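Local coordinates for protein PrimPol AEP domain (PP-N190) (Cyanophage S-2L, PDB 6ZP9) that forms the archaeo-eukaryotic primase (AEP) domain of the phage primase-polymerase, which probably makes primers and synthesises DNA with 2-aminoadenine in place of adenine, at residues P12-L23 and L53-T63. Numbering follows the deposited sequence.
Sequences PAFDRDQILLHL and LTGATVQDAVT
Leu53 points its CD2 methyl at the end of Leu23, tip to tip, with Leu53 CD2 to Leu23 CD2 3.7 Å, while the same methyl lies 4.0 Å from Ile19 CG2. At the first residue of helix 55-64, Gly55 O approaches the Phe14 ring obliquely, 3.4 Å from CE2. Val58 lies over one face of that ring, offset toward its rim; its CG1, anti to the backbone N (chi1 178°), sits 3.7 Å from Phe14 CD2 and also meets Ile19 CD1. Gln59 brings CB to the ring edge in plane. Bent at chi2 (72°), its chain turns OE1 to Ala13 N, which donates a nearly straight hydrogen bond of 2.8 Å (N-H...O 172°), from slightly out of the carbonyl plane. Val62 CG1 packs 3.7 Å from Ala13 CB, and Thr63 CG2 touches that same methyl. The helix also rests on strands 34-38 and 49-52, against Tyr35 and Trp49, while helix 16-25 touches strand 177-179 of the other sheet through Gln18 and Leu21. The N-terminal segment leading into helix 16-25 thus packs along helix 55-64, bridging the layers beside the two antiparallel sheets of the AEP domain.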
loop_
_atom_site.group_PDB
_atom_site.type_symbol
_atom_site.label_atom_id
_atom_site.label_comp_id
_atom_site.label_asym_id
_atom_site.label_seq_id
_atom_site.Cartn_x
_atom_site.Cartn_y
_atom_site.Cartn_z
ATOM N N PRO A 12 7.269 -21.693 -6.101
ATOM C CA PRO A 12 6.674 -20.587 -5.335
ATOM C C PRO A 12 5.376 -20.067 -5.945
ATOM O O PRO A 12 5.252 -19.887 -7.162
ATOM C CB PRO A 12 7.774 -19.515 -5.360
ATOM C CG PRO A 12 8.512 -19.778 -6.622
ATOM C CD PRO A 12 8.488 -21.277 -6.824
ATOM N N ALA A 13 4.401 -19.811 -5.072
ATOM C CA ALA A 13 3.096 -19.300 -5.476
ATOM C C ALA A 13 3.062 -17.775 -5.590
ATOM O O ALA A 13 2.002 -17.210 -5.886
ATOM C CB ALA A 13 2.027 -19.773 -4.484
ATOM N N PHE A 14 4.190 -17.103 -5.368
ATOM C CA PHE A 14 4.289 -15.651 -5.399
ATOM C C PHE A 14 5.625 -15.276 -6.029
ATOM O O PHE A 14 6.540 -16.103 -6.144
ATOM C CB PHE A 14 4.193 -15.064 -3.986
ATOM C CG PHE A 14 5.247 -15.602 -3.052
ATOM C CD1 PHE A 14 6.490 -14.999 -2.965
ATOM C CD2 PHE A 14 5.009 -16.737 -2.296
ATOM C CE1 PHE A 14 7.467 -15.504 -2.131
ATOM C CE2 PHE A 14 5.983 -17.247 -1.457
ATOM C CZ PHE A 14 7.215 -16.633 -1.377
ATOM N N ASP A 15 5.745 -14.002 -6.400
ATOM C CA ASP A 15 6.963 -13.449 -6.998
ATOM C C ASP A 15 7.787 -12.770 -5.895
ATOM O O ASP A 15 7.508 -11.634 -5.509
ATOM C CB ASP A 15 6.582 -12.479 -8.113
ATOM C CG ASP A 15 7.781 -11.959 -8.883
ATOM O OD1 ASP A 15 8.908 -11.993 -8.337
ATOM O OD2 ASP A 15 7.592 -11.505 -10.036
ATOM N N ARG A 16 8.823 -13.453 -5.397
ATOM C CA ARG A 16 9.570 -12.905 -4.263
ATOM C C ARG A 16 10.288 -11.607 -4.619
ATOM O O ARG A 16 10.529 -10.770 -3.742
ATOM C CB ARG A 16 10.582 -13.932 -3.743
ATOM C CG ARG A 16 11.796 -14.084 -4.640
ATOM C CD ARG A 16 12.829 -15.037 -4.057
ATOM N NE ARG A 16 13.259 -14.662 -2.711
ATOM C CZ ARG A 16 14.309 -13.885 -2.442
ATOM N NH1 ARG A 16 14.616 -13.621 -1.176
ATOM N NH2 ARG A 16 15.053 -13.377 -3.427
ATOM N N ASP A 17 10.645 -11.420 -5.887
ATOM C CA ASP A 17 11.333 -10.191 -6.273
ATOM C C ASP A 17 10.411 -8.990 -6.143
ATOM O O ASP A 17 10.843 -7.908 -5.729
ATOM C CB ASP A 17 11.862 -10.300 -7.704
ATOM C CG ASP A 17 12.989 -11.326 -7.838
ATOM O OD1 ASP A 17 13.894 -11.343 -6.975
ATOM O OD2 ASP A 17 12.962 -12.117 -8.808
ATOM N N GLN A 18 9.136 -9.160 -6.482
ATOM C CA GLN A 18 8.200 -8.054 -6.354
ATOM C C GLN A 18 7.906 -7.749 -4.888
ATOM O O GLN A 18 7.783 -6.579 -4.505
ATOM C CB GLN A 18 6.930 -8.379 -7.129
ATOM C CG GLN A 18 7.093 -8.137 -8.617
ATOM C CD GLN A 18 7.023 -6.658 -8.972
ATOM O OE1 GLN A 18 6.014 -6.002 -8.726
ATOM N NE2 GLN A 18 8.097 -6.128 -9.552
ATOM N N ILE A 19 7.794 -8.783 -4.050
ATOM C CA ILE A 19 7.592 -8.551 -2.621
ATOM C C ILE A 19 8.745 -7.731 -2.046
ATOM O O ILE A 19 8.534 -6.722 -1.357
ATOM C CB ILE A 19 7.434 -9.883 -1.868
ATOM C CG1 ILE A 19 6.098 -10.538 -2.223
ATOM C CG2 ILE A 19 7.543 -9.655 -0.355
ATOM C CD1 ILE A 19 5.815 -11.803 -1.420
ATOM N N LEU A 20 9.984 -8.154 -2.311
ATOM C CA LEU A 20 11.127 -7.430 -1.760
ATOM C C LEU A 20 11.221 -6.023 -2.337
ATOM O O LEU A 20 11.608 -5.086 -1.630
ATOM C CB LEU A 20 12.417 -8.210 -2.010
ATOM C CG LEU A 20 12.489 -9.484 -1.160
ATOM C CD1 LEU A 20 13.721 -10.284 -1.517
ATOM C CD2 LEU A 20 12.463 -9.165 0.338
ATOM N N LEU A 21 10.844 -5.850 -3.613
ATOM C CA LEU A 21 10.845 -4.518 -4.212
ATOM C C LEU A 21 9.827 -3.609 -3.534
ATOM O O LEU A 21 10.112 -2.436 -3.279
ATOM C CB LEU A 21 10.572 -4.608 -5.715
ATOM C CG LEU A 21 10.468 -3.259 -6.435
ATOM C CD1 LEU A 21 11.787 -2.506 -6.421
ATOM C CD2 LEU A 21 9.960 -3.442 -7.859
ATOM N N HIS A 22 8.630 -4.129 -3.249
ATOM C CA HIS A 22 7.629 -3.359 -2.513
ATOM C C HIS A 22 8.185 -2.876 -1.180
ATOM O O HIS A 22 8.073 -1.691 -0.838
ATOM C CB HIS A 22 6.378 -4.222 -2.300
ATOM C CG HIS A 22 5.128 -3.441 -2.031
ATOM N ND1 HIS A 22 3.870 -4.004 -2.114
ATOM C CD2 HIS A 22 4.937 -2.145 -1.673
ATOM C CE1 HIS A 22 2.957 -3.091 -1.821
ATOM N NE2 HIS A 22 3.578 -1.953 -1.553
ATOM N N LEU A 23 8.802 -3.786 -0.419
ATOM C CA LEU A 23 9.398 -3.419 0.866
ATOM C C LEU A 23 10.536 -2.420 0.687
ATOM O O LEU A 23 10.669 -1.470 1.471
ATOM C CB LEU A 23 9.912 -4.673 1.585
ATOM C CG LEU A 23 8.976 -5.375 2.576
ATOM C CD1 LEU A 23 7.634 -5.616 1.952
ATOM C CD2 LEU A 23 9.575 -6.694 3.013
ATOM N N LEU A 53 5.797 -11.193 7.998
ATOM C CA LEU A 53 5.943 -11.510 6.579
ATOM C C LEU A 53 7.119 -12.468 6.394
ATOM O O LEU A 53 8.265 -12.105 6.662
ATOM C CB LEU A 53 6.150 -10.241 5.759
ATOM C CG LEU A 53 6.405 -10.451 4.266
ATOM C CD1 LEU A 53 5.144 -10.920 3.584
ATOM C CD2 LEU A 53 6.931 -9.171 3.613
ATOM N N THR A 54 6.833 -13.697 5.966
ATOM C CA THR A 54 7.855 -14.673 5.611
ATOM C C THR A 54 7.423 -15.383 4.339
ATOM O O THR A 54 6.237 -15.444 4.009
ATOM C CB THR A 54 8.107 -15.714 6.725
ATOM O OG1 THR A 54 7.035 -16.663 6.767
ATOM C CG2 THR A 54 8.246 -15.040 8.092
ATOM N N GLY A 55 8.407 -15.923 3.617
ATOM C CA GLY A 55 8.092 -16.612 2.378
ATOM C C GLY A 55 7.218 -17.829 2.601
ATOM O O GLY A 55 6.295 -18.089 1.832
ATOM N N ALA A 56 7.487 -18.582 3.670
ATOM C CA ALA A 56 6.703 -19.786 3.935
ATOM C C ALA A 56 5.253 -19.440 4.258
ATOM O O ALA A 56 4.327 -20.164 3.865
ATOM C CB ALA A 56 7.335 -20.582 5.079
ATOM N N THR A 57 5.036 -18.330 4.965
ATOM C CA THR A 57 3.674 -17.947 5.323
ATOM C C THR A 57 2.912 -17.421 4.117
ATOM O O THR A 57 1.743 -17.771 3.913
ATOM C CB THR A 57 3.705 -16.913 6.441
ATOM O OG1 THR A 57 4.367 -17.477 7.577
ATOM C CG2 THR A 57 2.302 -16.518 6.827
ATOM N N VAL A 58 3.555 -16.591 3.293
ATOM C CA VAL A 58 2.898 -16.150 2.066
ATOM C C VAL A 58 2.602 -17.341 1.164
ATOM O O VAL A 58 1.508 -17.450 0.594
ATOM C CB VAL A 58 3.743 -15.084 1.343
ATOM C CG1 VAL A 58 3.065 -14.676 0.042
ATOM C CG2 VAL A 58 3.940 -13.882 2.241
ATOM N N GLN A 59 3.560 -18.260 1.032
ATOM C CA GLN A 59 3.322 -19.464 0.243
ATOM C C GLN A 59 2.054 -20.182 0.693
ATOM O O GLN A 59 1.217 -20.569 -0.132
ATOM C CB GLN A 59 4.533 -20.397 0.342
ATOM C CG GLN A 59 4.356 -21.704 -0.415
ATOM C CD GLN A 59 4.417 -21.511 -1.919
ATOM O OE1 GLN A 59 4.927 -20.503 -2.414
ATOM N NE2 GLN A 59 3.893 -22.475 -2.653
ATOM N N ASP A 60 1.888 -20.337 2.012
ATOM C CA ASP A 60 0.736 -21.037 2.572
ATOM C C ASP A 60 -0.559 -20.254 2.364
ATOM O O ASP A 60 -1.591 -20.834 2.005
ATOM C CB ASP A 60 0.968 -21.288 4.060
ATOM C CG ASP A 60 0.003 -22.306 4.641
ATOM O OD1 ASP A 60 -0.535 -23.125 3.866
ATOM O OD2 ASP A 60 -0.211 -22.298 5.873
ATOM N N ALA A 61 -0.531 -18.940 2.598
ATOM C CA ALA A 61 -1.745 -18.144 2.437
ATOM C C ALA A 61 -2.201 -18.097 0.980
ATOM O O ALA A 61 -3.398 -18.220 0.694
ATOM C CB ALA A 61 -1.516 -16.728 2.972
ATOM N N VAL A 62 -1.266 -17.917 0.042
ATOM C CA VAL A 62 -1.642 -17.800 -1.365
ATOM C C VAL A 62 -2.220 -19.112 -1.883
ATOM O O VAL A 62 -3.272 -19.129 -2.531
ATOM C CB VAL A 62 -0.443 -17.346 -2.214
ATOM C CG1 VAL A 62 -0.772 -17.469 -3.700
ATOM C CG2 VAL A 62 -0.050 -15.907 -1.858
ATOM N N THR A 63 -1.550 -20.235 -1.607
ATOM C CA THR A 63 -2.088 -21.506 -2.093
ATOM C C THR A 63 -3.417 -21.856 -1.428
ATOM O O THR A 63 -4.253 -22.521 -2.048
ATOM C CB THR A 63 -1.086 -22.642 -1.879
ATOM O OG1 THR A 63 -0.839 -22.799 -0.479
ATOM C CG2 THR A 63 0.223 -22.356 -2.583
#